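(R)-S-adenosyl-L-methionine hydrolase (Thermus thermophilus, PDB 2CW5) catalyses the hydrolysis of S-adenosyl-L-methionine to adenosine and L-methionine, works as a homotrimer, and lacks chlorinase and fluorinase activity. Local coordinates at residues L52-P57 with L225-L230; F96-L101 with L168-G173. All blocks are in the same frame, centred on the assembly; numbering follows the deposited sequence.

Contact 1 (L52-P57 with L225-L230)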
ATOM      1  N   LEU C  52     -13.599   9.255   5.837  1.00 19.76           N
ATOM      2  CA  LEU C  52     -13.387  10.698   5.880  1.00 21.06           C
ATOM      3  C   LEU C  52     -13.930  11.258   7.194  1.00 21.82           C
ATOM      4  O   LEU C  52     -13.287  12.071   7.847  1.00 20.74           O
ATOM      5  CB  LEU C  52     -14.082  11.371   4.693  1.00 20.45           C
ATOM      6  CG  LEU C  52     -13.481  11.042   3.318  1.00 21.39           C
ATOM      7  CD1 LEU C  52     -14.367  11.619   2.213  1.00 21.15           C
ATOM      8  CD2 LEU C  52     -12.071  11.613   3.223  1.00 20.94           C
ATOM      9  N   PHE C  53     -15.124  10.806   7.569  1.00 19.76           N
ATOM     10  CA  PHE C  53     -15.784  11.221   8.806  1.00 21.69           C
ATOM     11  C   PHE C  53     -14.875  10.943  10.006  1.00 21.07           C
ATOM     12  O   PHE C  53     -14.731  11.765  10.911  1.00 19.47           O
ATOM     13  CB  PHE C  53     -17.084  10.426   8.945  1.00 20.95           C
ATOM     14  CG  PHE C  53     -17.846  10.700  10.204  1.00 23.56           C
ATOM     15  CD1 PHE C  53     -18.630  11.846  10.327  1.00 22.75           C
ATOM     16  CD2 PHE C  53     -17.821   9.786  11.255  1.00 23.41           C
ATOM     17  CE1 PHE C  53     -19.381  12.073  11.479  1.00 25.17           C
ATOM     18  CE2 PHE C  53     -18.572  10.004  12.415  1.00 25.33           C
ATOM     19  CZ  PHE C  53     -19.354  11.151  12.524  1.00 25.70           C
ATOM     20  N   GLU C  54     -14.261   9.768   9.982  1.00 22.19           N
ATOM     21  CA  GLU C  54     -13.377   9.306  11.037  1.00 26.22           C
ATOM     22  C   GLU C  54     -12.129  10.171  11.258  1.00 26.92           C
ATOM     23  O   GLU C  54     -11.746  10.442  12.395  1.00 27.58           O
ATOM     24  CB  GLU C  54     -12.978   7.861  10.719  1.00 29.45           C
ATOM     25  CG  GLU C  54     -12.098   7.170  11.727  1.00 37.26           C
ATOM     26  CD  GLU C  54     -12.266   5.655  11.671  1.00 40.28           C
ATOM     27  OE1 GLU C  54     -12.194   5.082  10.563  1.00 40.90           O
ATOM     28  OE2 GLU C  54     -12.476   5.041  12.737  1.00 43.62           O
ATOM     29  N   ALA C  55     -11.517  10.630  10.173  1.00 24.39           N
ATOM     30  CA  ALA C  55     -10.289  11.412  10.276  1.00 24.86           C
ATOM     31  C   ALA C  55     -10.392  12.931  10.229  1.00 23.75           C
ATOM     32  O   ALA C  55      -9.538  13.628  10.786  1.00 23.98           O
ATOM     33  CB  ALA C  55      -9.311  10.944   9.201  1.00 26.65           C
ATOM     34  N   LEU C  56     -11.425  13.448   9.573  1.00 21.61           N
ATOM     35  CA  LEU C  56     -11.579  14.893   9.414  1.00 22.51           C
ATOM     36  C   LEU C  56     -11.336  15.794  10.628  1.00 21.93           C
ATOM     37  O   LEU C  56     -10.580  16.755  10.539  1.00 20.66           O
ATOM     38  CB  LEU C  56     -12.962  15.219   8.840  1.00 23.09           C
ATOM     39  CG  LEU C  56     -13.163  16.684   8.429  1.00 25.37           C
ATOM     40  CD1 LEU C  56     -12.251  16.992   7.252  1.00 24.60           C
ATOM     41  CD2 LEU C  56     -14.631  16.949   8.056  1.00 23.12           C
ATOM     42  N   PRO C  57     -11.966  15.499  11.773  1.00 22.86           N
ATOM     43  CA  PRO C  57     -11.766  16.353  12.949  1.00 24.88           C
ATOM     44  C   PRO C  57     -10.329  16.520  13.450  1.00 25.69           C
ATOM     45  O   PRO C  57     -10.022  17.497  14.137  1.00 24.60           O
ATOM     46  CB  PRO C  57     -12.684  15.717  13.995  1.00 25.06           C
ATOM     47  CG  PRO C  57     -12.706  14.278  13.600  1.00 28.08           C
ATOM     48  CD  PRO C  57     -12.819  14.343  12.101  1.00 23.65           C
ATOM     49  N   LEU C 225     -19.842   1.625  21.680  1.00 30.82           N
ATOM     50  CA  LEU C 225     -19.721   2.899  20.985  1.00 32.96           C
ATOM     51  C   LEU C 225     -18.307   2.942  20.422  1.00 32.36           C
ATOM     52  O   LEU C 225     -17.331   2.816  21.161  1.00 32.12           O
ATOM     53  CB  LEU C 225     -19.945   4.075  21.938  1.00 35.21           C
ATOM     54  CG  LEU C 225     -20.104   5.429  21.238  1.00 36.69           C
ATOM     55  CD1 LEU C 225     -21.399   5.439  20.434  1.00 38.00           C
ATOM     56  CD2 LEU C 225     -20.112   6.548  22.265  1.00 39.74           C
ATOM     57  N   GLY C 226     -18.208   3.109  19.109  1.00 30.28           N
ATOM     58  CA  GLY C 226     -16.916   3.134  18.451  1.00 31.20           C
ATOM     59  C   GLY C 226     -16.116   4.416  18.579  1.00 30.89           C
ATOM     60  O   GLY C 226     -16.591   5.423  19.100  1.00 29.46           O
ATOM     61  N   SER C 227     -14.891   4.365  18.069  1.00 32.23           N
ATOM     62  CA  SER C 227     -13.969   5.488  18.117  1.00 34.04           C
ATOM     63  C   SER C 227     -14.466   6.763  17.435  1.00 34.44           C
ATOM     64  O   SER C 227     -13.961   7.848  17.714  1.00 33.99           O
ATOM     65  CB  SER C 227     -12.628   5.066  17.510  1.00 35.06           C
ATOM     66  OG  SER C 227     -12.806   4.513  16.216  1.00 39.05           O
ATOM     67  N   ALA C 228     -15.450   6.644  16.547  1.00 33.77           N
ATOM     68  CA  ALA C 228     -15.975   7.821  15.855  1.00 32.11           C
ATOM     69  C   ALA C 228     -17.309   8.269  16.441  1.00 31.84           C
ATOM     70  O   ALA C 228     -17.963   9.162  15.902  1.00 32.43           O
ATOM     71  CB  ALA C 228     -16.126   7.529  14.362  1.00 33.99           C
ATOM     72  N   GLY C 229     -17.710   7.644  17.544  1.00 28.66           N
ATOM     73  CA  GLY C 229     -18.962   8.001  18.187  1.00 27.83           C
ATOM     74  C   GLY C 229     -20.189   7.272  17.666  1.00 26.92           C
ATOM     75  O   GLY C 229     -21.315   7.624  18.019  1.00 27.25           O
ATOM     76  N   LEU C 230     -19.986   6.264  16.824  1.00 26.51           N
ATOM     77  CA  LEU C 230     -21.105   5.496  16.280  1.00 26.02           C
ATOM     78  C   LEU C 230     -21.117   4.092  16.871  1.00 26.45           C
ATOM     79  O   LEU C 230     -20.060   3.515  17.146  1.00 26.96           O
ATOM     80  CB  LEU C 230     -21.001   5.411  14.756  1.00 25.18           C
ATOM     81  CG  LEU C 230     -21.066   6.740  13.998  1.00 26.74           C
ATOM     82  CD1 LEU C 230     -20.916   6.488  12.499  1.00 25.75           C
ATOM     83  CD2 LEU C 230     -22.387   7.432  14.298  1.00 24.00           C
TER

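Contact 2 (F96-L101 with L168-G173)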
ATOM      1  N   PHE C  96     -18.570  12.861   0.220  1.00 18.32           N
ATOM      2  CA  PHE C  96     -18.313  13.764   1.345  1.00 17.97           C
ATOM      3  C   PHE C  96     -19.495  14.006   2.303  1.00 17.96           C
ATOM      4  O   PHE C  96     -19.408  14.870   3.170  1.00 18.23           O
ATOM      5  CB  PHE C  96     -17.838  15.120   0.807  1.00 19.75           C
ATOM      6  CG  PHE C  96     -16.517  15.070   0.075  1.00 20.69           C
ATOM      7  CD1 PHE C  96     -15.333  14.825   0.758  1.00 20.14           C
ATOM      8  CD2 PHE C  96     -16.462  15.297  -1.299  1.00 21.57           C
ATOM      9  CE1 PHE C  96     -14.102  14.806   0.088  1.00 18.68           C
ATOM     10  CE2 PHE C  96     -15.239  15.282  -1.984  1.00 21.00           C
ATOM     11  CZ  PHE C  96     -14.055  15.036  -1.284  1.00 18.44           C
ATOM     12  N   THR C  97     -20.582  13.249   2.152  1.00 19.22           N
ATOM     13  CA  THR C  97     -21.783  13.430   2.980  1.00 18.50           C
ATOM     14  C   THR C  97     -21.562  13.554   4.489  1.00 18.71           C
ATOM     15  O   THR C  97     -22.024  14.511   5.122  1.00 18.37           O
ATOM     16  CB  THR C  97     -22.796  12.288   2.740  1.00 19.88           C
ATOM     17  OG1 THR C  97     -23.188  12.277   1.362  1.00 20.72           O
ATOM     18  CG2 THR C  97     -24.035  12.488   3.598  1.00 21.90           C
ATOM     19  N   LEU C  98     -20.870  12.582   5.068  1.00 18.16           N
ATOM     20  CA  LEU C  98     -20.616  12.593   6.506  1.00 18.10           C
ATOM     21  C   LEU C  98     -19.649  13.703   6.908  1.00 18.15           C
ATOM     22  O   LEU C  98     -19.851  14.377   7.922  1.00 18.60           O
ATOM     23  CB  LEU C  98     -20.107  11.216   6.943  1.00 17.10           C
ATOM     24  CG  LEU C  98     -21.162  10.115   6.748  1.00 18.92           C
ATOM     25  CD1 LEU C  98     -20.594   8.768   7.156  1.00 20.23           C
ATOM     26  CD2 LEU C  98     -22.412  10.436   7.575  1.00 21.44           C
ATOM     27  N   ALA C  99     -18.602  13.907   6.113  1.00 17.29           N
ATOM     28  CA  ALA C  99     -17.645  14.969   6.398  1.00 18.08           C
ATOM     29  C   ALA C  99     -18.400  16.292   6.489  1.00 20.72           C
ATOM     30  O   ALA C  99     -18.128  17.130   7.351  1.00 19.74           O
ATOM     31  CB  ALA C  99     -16.609  15.055   5.282  1.00 17.23           C
ATOM     32  N   TRP C 100     -19.355  16.465   5.582  1.00 19.96           N
ATOM     33  CA  TRP C 100     -20.134  17.687   5.528  1.00 20.57           C
ATOM     34  C   TRP C 100     -21.067  17.899   6.717  1.00 20.95           C
ATOM     35  O   TRP C 100     -21.571  19.004   6.917  1.00 20.88           O
ATOM     36  CB  TRP C 100     -20.885  17.758   4.191  1.00 19.19           C
ATOM     37  CG  TRP C 100     -19.941  18.009   3.035  1.00 20.19           C
ATOM     38  CD1 TRP C 100     -18.679  18.537   3.110  1.00 20.53           C
ATOM     39  CD2 TRP C 100     -20.201  17.801   1.643  1.00 19.26           C
ATOM     40  NE1 TRP C 100     -18.145  18.672   1.855  1.00 21.22           N
ATOM     41  CE2 TRP C 100     -19.057  18.229   0.935  1.00 20.67           C
ATOM     42  CE3 TRP C 100     -21.292  17.293   0.923  1.00 20.29           C
ATOM     43  CZ2 TRP C 100     -18.968  18.167  -0.459  1.00 22.10           C
ATOM     44  CZ3 TRP C 100     -21.205  17.230  -0.465  1.00 20.16           C
ATOM     45  CH2 TRP C 100     -20.048  17.666  -1.140  1.00 20.63           C
ATOM     46  N   LEU C 101     -21.295  16.853   7.510  1.00 21.16           N
ATOM     47  CA  LEU C 101     -22.119  16.997   8.707  1.00 21.55           C
ATOM     48  C   LEU C 101     -21.256  17.700   9.749  1.00 21.90           C
ATOM     49  O   LEU C 101     -21.758  18.390  10.632  1.00 23.05           O
ATOM     50  CB  LEU C 101     -22.550  15.637   9.259  1.00 20.94           C
ATOM     51  CG  LEU C 101     -23.636  14.877   8.501  1.00 20.16           C
ATOM     52  CD1 LEU C 101     -23.857  13.517   9.154  1.00 22.57           C
ATOM     53  CD2 LEU C 101     -24.931  15.704   8.506  1.00 19.99           C
ATOM     54  N   LEU C 168     -27.745   9.103   4.315  1.00 28.20           N
ATOM     55  CA  LEU C 168     -27.203   8.627   5.583  1.00 28.37           C
ATOM     56  C   LEU C 168     -27.583   9.575   6.711  1.00 28.10           C
ATOM     57  O   LEU C 168     -27.248  10.757   6.679  1.00 30.20           O
ATOM     58  CB  LEU C 168     -25.679   8.527   5.497  1.00 27.30           C
ATOM     59  CG  LEU C 168     -25.121   7.715   4.325  1.00 30.57           C
ATOM     60  CD1 LEU C 168     -23.602   7.852   4.283  1.00 29.37           C
ATOM     61  CD2 LEU C 168     -25.533   6.260   4.470  1.00 28.84           C
ATOM     62  N   ALA C 169     -28.284   9.058   7.710  1.00 26.45           N
ATOM     63  CA  ALA C 169     -28.692   9.887   8.831  1.00 25.66           C
ATOM     64  C   ALA C 169     -28.222   9.287  10.146  1.00 24.57           C
ATOM     65  O   ALA C 169     -28.577   8.157  10.482  1.00 25.95           O
ATOM     66  CB  ALA C 169     -30.208  10.037   8.841  1.00 25.57           C
ATOM     67  N   LEU C 170     -27.408  10.032  10.883  1.00 21.23           N
ATOM     68  CA  LEU C 170     -26.945   9.550  12.180  1.00 20.90           C
ATOM     69  C   LEU C 170     -28.086   9.879  13.131  1.00 20.89           C
ATOM     70  O   LEU C 170     -28.748  10.908  12.980  1.00 18.86           O
ATOM     71  CB  LEU C 170     -25.663  10.274  12.596  1.00 19.23           C
ATOM     72  CG  LEU C 170     -24.564  10.220  11.531  1.00 20.13           C
ATOM     73  CD1 LEU C 170     -23.319  10.925  12.054  1.00 20.12           C
ATOM     74  CD2 LEU C 170     -24.255   8.758  11.167  1.00 19.13           C
ATOM     75  N   THR C 171     -28.334   9.017  14.108  1.00 20.68           N
ATOM     76  CA  THR C 171     -29.447   9.270  15.016  1.00 25.43           C
ATOM     77  C   THR C 171     -29.308   8.592  16.365  1.00 25.38           C
ATOM     78  O   THR C 171     -28.616   7.584  16.500  1.00 23.70           O
ATOM     79  CB  THR C 171     -30.785   8.820  14.364  1.00 25.16           C
ATOM     80  OG1 THR C 171     -31.808   8.721  15.360  1.00 26.89           O
ATOM     81  CG2 THR C 171     -30.620   7.471  13.686  1.00 30.26           C
ATOM     82  N   GLU C 172     -29.976   9.157  17.366  1.00 27.22           N
ATOM     83  CA  GLU C 172     -29.943   8.590  18.703  1.00 30.50           C
ATOM     84  C   GLU C 172     -30.730   7.284  18.683  1.00 30.72           C
ATOM     85  O   GLU C 172     -30.583   6.439  19.567  1.00 31.48           O
ATOM     86  CB  GLU C 172     -30.566   9.562  19.707  1.00 34.47           C
ATOM     87  CG  GLU C 172     -30.483   9.080  21.144  1.00 40.02           C
ATOM     88  CD  GLU C 172     -31.031  10.092  22.124  1.00 42.13           C
ATOM     89  OE1 GLU C 172     -32.216  10.463  21.992  1.00 43.84           O
ATOM     90  OE2 GLU C 172     -30.273  10.516  23.019  1.00 44.94           O
ATOM     91  N   GLY C 173     -31.569   7.125  17.666  1.00 30.10           N
ATOM     92  CA  GLY C 173     -32.349   5.906  17.547  1.00 32.15           C
ATOM     93  C   GLY C 173     -33.805   6.034  17.946  1.00 32.65           C
ATOM     94  O   GLY C 173     -34.370   7.127  17.895  1.00 33.07           O
TER

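Contact 1 (L52-P57 with L225-L230)
Glu54, near the C-terminal end of helix 45-55, and Ala228, in a type I beta turn running from Gly226 to Gly229, bring the two backbones nearest, with Glu54 CA 5.7 Å from Ala228 CA. Phe53 makes the largest contribution. Its ring is thrown out toward the turn because CG stands anti to the backbone N (chi1 177°), and the CE2 corner does the touching: Phe53 CE2 lies 3.6 Å from Ala228 O and 4.0 Å from the methyl Ala228 CB, the carbonyl oxygen reaching the ring obliquely. The same corner meets one branch of Leu230, Phe53 CE2 being 4.2 Å from Leu230 CD1. Replacing the phenylalanine with an alanine would probably open a gap between helix and turn, with Ala228 and Leu230 losing the contact with this ring. Glu54 extends along the side of the turn until Glu54 OE2 is 3.5 Å from Ser227 OG, a polar approach, not a hydrogen bond. The turn itself is pinned by Gly229 N bonding to Gly226 O at 2.9 Å. Tyr50, also on helix 45-55, packs on Ala228 and Leu230 too, while Arg135 of a second subunit packs on Ser227. The turn connects strands 221-225 and 231-235, a beta hairpin of the C-terminal domain, and Ser227 and nearby Glu232 probably bind S-adenosyl-L-methionine, as in relatives.

Contact 2 (F96-L101 with L168-G173)
Leu98 and Leu101 face Leu168 and Leu170 across this contact, which joins the region leading into the short helix 99-102 to the extended chain before strand 175-181. Along the first segment, Thr97 comes first; it points toward the other segment without close touch, and its OG1 hydrogen-bonds to Gly94 O and Leu166 N, tying the two pieces of chain together just upstream of Leu168. Leu98 follows and reaches both leucines opposite. Its branch point, Leu98 CG, lies 4.1 Å from Leu168 CD1, the two side chains crossing at about a right angle, and Leu98 CD2 is 4.4 Å from Leu170 CD2. With CG anti to the carbonyl carbon (chi1 -64°), the Leu98 side chain leans beside its own backbone N, and this turns CG to Leu168 and CD2 to Leu170. Leu179 of strand 175-181 packs on both Leu98 and Leu168, and Phe53 of helix 45-55 packs on Leu98 and Leu170. Three residues on, Leu101 points toward Leu170, the two side chains crossing at a slant: the Leu101 CD1 methyl meets Leu170 CD1 at 3.9 Å and the branch point Leu170 CG at 4.1 Å. Between the two segments the touching groups are all leucine methyl and methine carbons, so the contact rests on dispersion and the burial of apolar surface, without the directional demand of a polar bond.

The centres of the two contacts lie about 11 Å apart, and contact 2 is nested within the loop of chain that contact 1 closes. In sequence, 52-57 and 96-101 come first and belong to the N-terminal domain; 168-173 follows in the connection to strand 175-181, and the last segment, 225-230, holds the turn that joins strands 221-225 and 231-235 of the antiparallel sheet. The contacts touch directly on both sides: Phe53 CD1 is 3.7 Å from Leu98 O, and Leu230 CD2 is 3.9 Å from Leu170 CD2. Together they form one continuous, mainly apolar interface, through which the end of helix 45-55 and the region of helix 99-102 meet the C-terminal half of the chain.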